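Local coordinates for dihydroorotase (Agrobacterium tumefaciens, PDB 2OGJ), which is an amidohydrolase-family zinc enzyme that deacetylates acetyl-(R)-mandelate in vitro and, less efficiently, hydrolyses acetyl glycolate, at residues A106-G110 and I138-A142; C143-L149 and R177-T183. All blocks are in the same frame, centred on the assembly; numbering follows the deposited sequence.

Both contacts lie beside the zinc ions of the TIM barrel and share the loop after strand 128-132. Interaction 1 comes first along the chain. It pairs that loop with the loop after strand 100-106. Interaction 2 takes up the shared loop at once, since 143 follows 142, and joins it to strand 177-178 and helix 180-183. Their centres lie about 10 Å apart. They touch where Leu140 of interaction 1 packs on Glu148 and Arg177 of interaction 2. Asn134 also links them, because its ND2 hydrogen-bonds to Gly107 O and to Glu148 OE1. The shared loop therefore ties neighbouring parts of the barrel together beside the metal site. Both contacts also reach a second subunit.

Interaction 1: A106-G110 and I138-A142; sequences AGSAG and IGLVA
A type II' beta turn, Ile138 to Val141, meets Ser108 and its neighbours in the loop that follows barrel strand 100-106. Leu140 and Gly139 make the approach. One backbone hydrogen bond joins the segments: Leu140 N donates to Ser108 O at 2.8 Å. It is almost straight, with 176° at the hydrogen, but the donor stands above the carbonyl plane, 42° out of it. Gly139 CA lies 3.5 Å from the same Ser108 O and adds a CA-H...O contact. Gly139 has positive phi, as suits the second position of this turn. Its bare CA lets the two backbones come close, with Ala109 CA 4.3 Å from Gly139 CA.

The Leu140 side chain lies along the backbone of Gly107 and Ser108. Its CG is anti to its own carbonyl carbon (chi1 -46°). This brings CG up to the oxygen of Gly107, and Leu140 CD1 reaches to 3.7 Å from Ser108 CA. Leu140 CD1 is also 4.1 Å from Ser108 OG, a glancing touch. That hydroxyl has its polar partners outside the contact. It hydrogen-bonds to Asp105 OD2 and to ND1 of His79, a zinc ligand. Ser108 is thus a second-shell residue, and its bond to ND1 is consistent with orienting His79. Loops after the barrel strands surround the metal centre, as in amidohydrolases, whose zinc site lies at the C-terminal ends of the strands.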
# COMPACT_ATOMS: atom_id res chain seq x y z
N ALA A 106 -0.64 6.57 -28.74
CA ALA A 106 0.23 6.94 -27.66
C ALA A 106 0.02 6.20 -26.34
O ALA A 106 -0.45 6.78 -25.36
CB ALA A 106 0.14 8.45 -27.45
N GLY A 107 0.41 4.93 -26.31
CA GLY A 107 0.30 4.14 -25.10
C GLY A 107 -1.08 3.76 -24.66
O GLY A 107 -1.36 3.73 -23.46
N SER A 108 -1.97 3.47 -25.61
CA SER A 108 -3.33 3.06 -25.27
C SER A 108 -3.24 1.58 -24.88
O SER A 108 -4.00 1.08 -24.05
CB SER A 108 -4.27 3.27 -26.44
OG SER A 108 -4.35 4.65 -26.79
N ALA A 109 -2.26 0.90 -25.47
CA ALA A 109 -2.04 -0.50 -25.16
C ALA A 109 -0.68 -0.71 -24.49
O ALA A 109 0.26 0.06 -24.73
CB ALA A 109 -2.11 -1.34 -26.43
N GLY A 110 -0.60 -1.73 -23.64
CA GLY A 110 0.64 -2.08 -22.97
C GLY A 110 1.10 -3.41 -23.55
O GLY A 110 0.69 -3.77 -24.65
N ILE A 138 -1.39 -2.77 -18.41
CA ILE A 138 -2.79 -2.64 -18.80
C ILE A 138 -3.14 -1.45 -19.71
O ILE A 138 -4.31 -1.24 -20.03
CB ILE A 138 -3.72 -2.61 -17.55
CG1 ILE A 138 -3.60 -1.27 -16.82
CG2 ILE A 138 -3.36 -3.76 -16.60
CD1 ILE A 138 -4.65 -1.08 -15.71
N GLY A 139 -2.14 -0.70 -20.15
CA GLY A 139 -2.42 0.43 -21.02
C GLY A 139 -3.54 1.31 -20.47
O GLY A 139 -3.66 1.47 -19.23
N LEU A 140 -4.37 1.83 -21.37
CA LEU A 140 -5.46 2.73 -20.99
C LEU A 140 -6.87 2.14 -21.04
O LEU A 140 -7.81 2.82 -21.44
CB LEU A 140 -5.40 4.01 -21.85
CG LEU A 140 -3.98 4.61 -21.98
CD1 LEU A 140 -3.99 5.84 -22.87
CD2 LEU A 140 -3.45 4.96 -20.61
N VAL A 141 -7.02 0.88 -20.61
CA VAL A 141 -8.33 0.25 -20.62
C VAL A 141 -9.36 1.10 -19.91
O VAL A 141 -10.40 1.40 -20.48
CB VAL A 141 -8.35 -1.12 -19.92
CG1 VAL A 141 -8.57 -2.20 -20.93
CG2 VAL A 141 -7.06 -1.35 -19.16
N ALA A 142 -9.06 1.48 -18.67
CA ALA A 142 -9.96 2.31 -17.86
C ALA A 142 -9.22 3.61 -17.57
O ALA A 142 -9.06 4.01 -16.43
CB ALA A 142 -10.30 1.59 -16.56

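Interaction 2: C143-L149 and R177-T183; sequences CNRVPEL and RASHVIT
The charged and polar contacts converge on Arg177, which meets Glu148 and Asn144. Both carboxylate oxygens of Glu148 face one nitrogen, Arg177 NH1. Glu148 OE2 forms the salt bridge to Arg177 NH1 at 2.6 Å. Glu148 OE1 accepts a hydrogen bond from Arg177 NH1 at 2.7 Å, through its syn lone pair and with 170° at the hydrogen. The acid sits at the edge of the guanidinium, in its plane, and the two planes are only 7° apart. Glu148 bends at chi2 (-84°), which turns its carboxylate to that edge. The amide of exposed Asn144 lies along another part of the guanidinium edge, its plane moderately tilted from that of the guanidinium. The bond from Arg177 NH2 to Asn144 OD1 is modelled very short and bent, so its details are doubtful. Cys143 SG stands obliquely to the group, 3.5 Å from Arg177 NH2.

Apolar packing completes the side-chain contact. Ile182 CG1 lies over one guanidinium face, offset toward the rim, while Ile182 CG2 packs 4.1 Å from Leu149 CB. Leu149 and Thr183 run side by side, with Leu149 CB 3.6 Å from Thr183 CG2.

Backbone atoms add a CA-H...O contact, Thr183 CA to Leu149 O at 3.4 Å. Leu149 O also accepts a hydrogen bond from Trp186 NE1. The Pro147 ring rests on the backbone carbonyls of Val181 and Ile182.

The two-oxygen grip of Glu148, with Ile182 against one face, probably fixes the guanidinium of Arg177. Its side chain packs on the zinc ligand His208, so the ion pair probably balances a positive charge kept close to the metal site.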
# COMPACT_ATOMS: atom_id res chain seq x y z
N CYS A 143 -8.76 4.25 -18.64
CA CYS A 143 -7.99 5.47 -18.59
C CYS A 143 -8.31 6.41 -17.44
O CYS A 143 -9.46 6.82 -17.26
CB CYS A 143 -8.11 6.20 -19.92
SG CYS A 143 -7.08 7.63 -20.05
N ASN A 144 -7.28 6.74 -16.65
CA ASN A 144 -7.39 7.63 -15.50
C ASN A 144 -8.28 7.12 -14.35
O ASN A 144 -8.24 7.66 -13.25
CB ASN A 144 -7.86 9.03 -15.93
CG ASN A 144 -6.88 9.71 -16.86
OD1 ASN A 144 -5.69 9.48 -16.79
ND2 ASN A 144 -7.38 10.58 -17.72
N ARG A 145 -9.08 6.09 -14.59
CA ARG A 145 -9.94 5.55 -13.54
C ARG A 145 -9.21 4.46 -12.77
O ARG A 145 -9.39 4.31 -11.57
CB ARG A 145 -11.23 5.02 -14.15
CG ARG A 145 -12.07 6.09 -14.80
CD ARG A 145 -13.41 5.55 -15.20
NE ARG A 145 -13.36 4.85 -16.48
CZ ARG A 145 -13.85 3.64 -16.68
NH1 ARG A 145 -14.41 2.97 -15.68
NH2 ARG A 145 -13.80 3.11 -17.89
N VAL A 146 -8.39 3.69 -13.48
CA VAL A 146 -7.59 2.64 -12.89
C VAL A 146 -6.21 2.84 -13.49
O VAL A 146 -5.85 2.19 -14.46
CB VAL A 146 -8.10 1.25 -13.26
CG1 VAL A 146 -7.20 0.21 -12.63
CG2 VAL A 146 -9.54 1.09 -12.82
N PRO A 147 -5.43 3.75 -12.93
CA PRO A 147 -4.07 4.09 -13.37
C PRO A 147 -3.24 2.89 -13.82
O PRO A 147 -3.27 1.82 -13.22
CB PRO A 147 -3.48 4.77 -12.13
CG PRO A 147 -4.66 5.43 -11.53
CD PRO A 147 -5.72 4.36 -11.62
N GLU A 148 -2.46 3.06 -14.88
CA GLU A 148 -1.66 1.96 -15.37
C GLU A 148 -0.25 1.84 -14.78
O GLU A 148 0.41 0.82 -14.96
CB GLU A 148 -1.58 2.00 -16.91
CG GLU A 148 -0.69 3.08 -17.52
CD GLU A 148 -1.37 4.44 -17.68
OE1 GLU A 148 -0.81 5.29 -18.40
OE2 GLU A 148 -2.45 4.66 -17.09
N LEU A 149 0.19 2.88 -14.07
CA LEU A 149 1.52 2.87 -13.43
C LEU A 149 1.38 3.14 -11.94
O LEU A 149 1.96 4.09 -11.43
CB LEU A 149 2.45 3.92 -14.02
CG LEU A 149 3.22 3.53 -15.28
CD1 LEU A 149 4.08 4.69 -15.71
CD2 LEU A 149 4.08 2.33 -14.98
N ARG A 177 3.09 8.23 -18.58
CA ARG A 177 2.30 9.38 -18.19
C ARG A 177 2.74 9.73 -16.75
O ARG A 177 2.21 9.22 -15.75
CB ARG A 177 0.81 9.04 -18.29
CG ARG A 177 0.39 8.72 -19.72
CD ARG A 177 -0.86 7.86 -19.77
NE ARG A 177 -2.10 8.59 -19.49
CZ ARG A 177 -3.07 8.11 -18.72
NH1 ARG A 177 -2.93 6.93 -18.15
NH2 ARG A 177 -4.18 8.80 -18.51
N ALA A 178 3.75 10.60 -16.67
CA ALA A 178 4.31 11.06 -15.41
C ALA A 178 3.44 12.17 -14.82
O ALA A 178 3.70 13.35 -15.03
CB ALA A 178 5.71 11.55 -15.64
N SER A 179 2.39 11.77 -14.10
CA SER A 179 1.47 12.72 -13.47
C SER A 179 0.81 11.99 -12.31
O SER A 179 0.46 10.82 -12.43
CB SER A 179 0.40 13.18 -14.46
OG SER A 179 0.99 13.97 -15.48
N HIS A 180 0.60 12.68 -11.19
CA HIS A 180 0.05 12.00 -10.03
C HIS A 180 -1.31 11.32 -10.21
O HIS A 180 -1.68 10.42 -9.45
CB HIS A 180 0.08 12.91 -8.79
CG HIS A 180 -0.96 13.98 -8.77
ND1 HIS A 180 -2.31 13.70 -8.67
CD2 HIS A 180 -0.85 15.33 -8.71
CE1 HIS A 180 -2.98 14.84 -8.55
NE2 HIS A 180 -2.12 15.84 -8.57
N VAL A 181 -2.02 11.72 -11.26
CA VAL A 181 -3.31 11.11 -11.54
C VAL A 181 -3.05 9.67 -11.96
O VAL A 181 -3.86 8.78 -11.68
CB VAL A 181 -4.04 11.86 -12.66
CG1 VAL A 181 -5.03 10.94 -13.39
CG2 VAL A 181 -4.77 13.05 -12.05
N ILE A 182 -1.91 9.44 -12.61
CA ILE A 182 -1.54 8.10 -13.07
C ILE A 182 -0.58 7.44 -12.08
O ILE A 182 -0.90 6.42 -11.47
CB ILE A 182 -0.84 8.11 -14.46
CG1 ILE A 182 -1.73 8.74 -15.54
CG2 ILE A 182 -0.45 6.68 -14.83
CD1 ILE A 182 -1.74 10.27 -15.53
N THR A 183 0.61 8.03 -11.95
CA THR A 183 1.63 7.48 -11.08
C THR A 183 1.44 7.77 -9.61
O THR A 183 2.22 7.32 -8.78
CB THR A 183 3.03 7.92 -11.53
OG1 THR A 183 3.06 9.33 -11.77
CG2 THR A 183 3.41 7.20 -12.80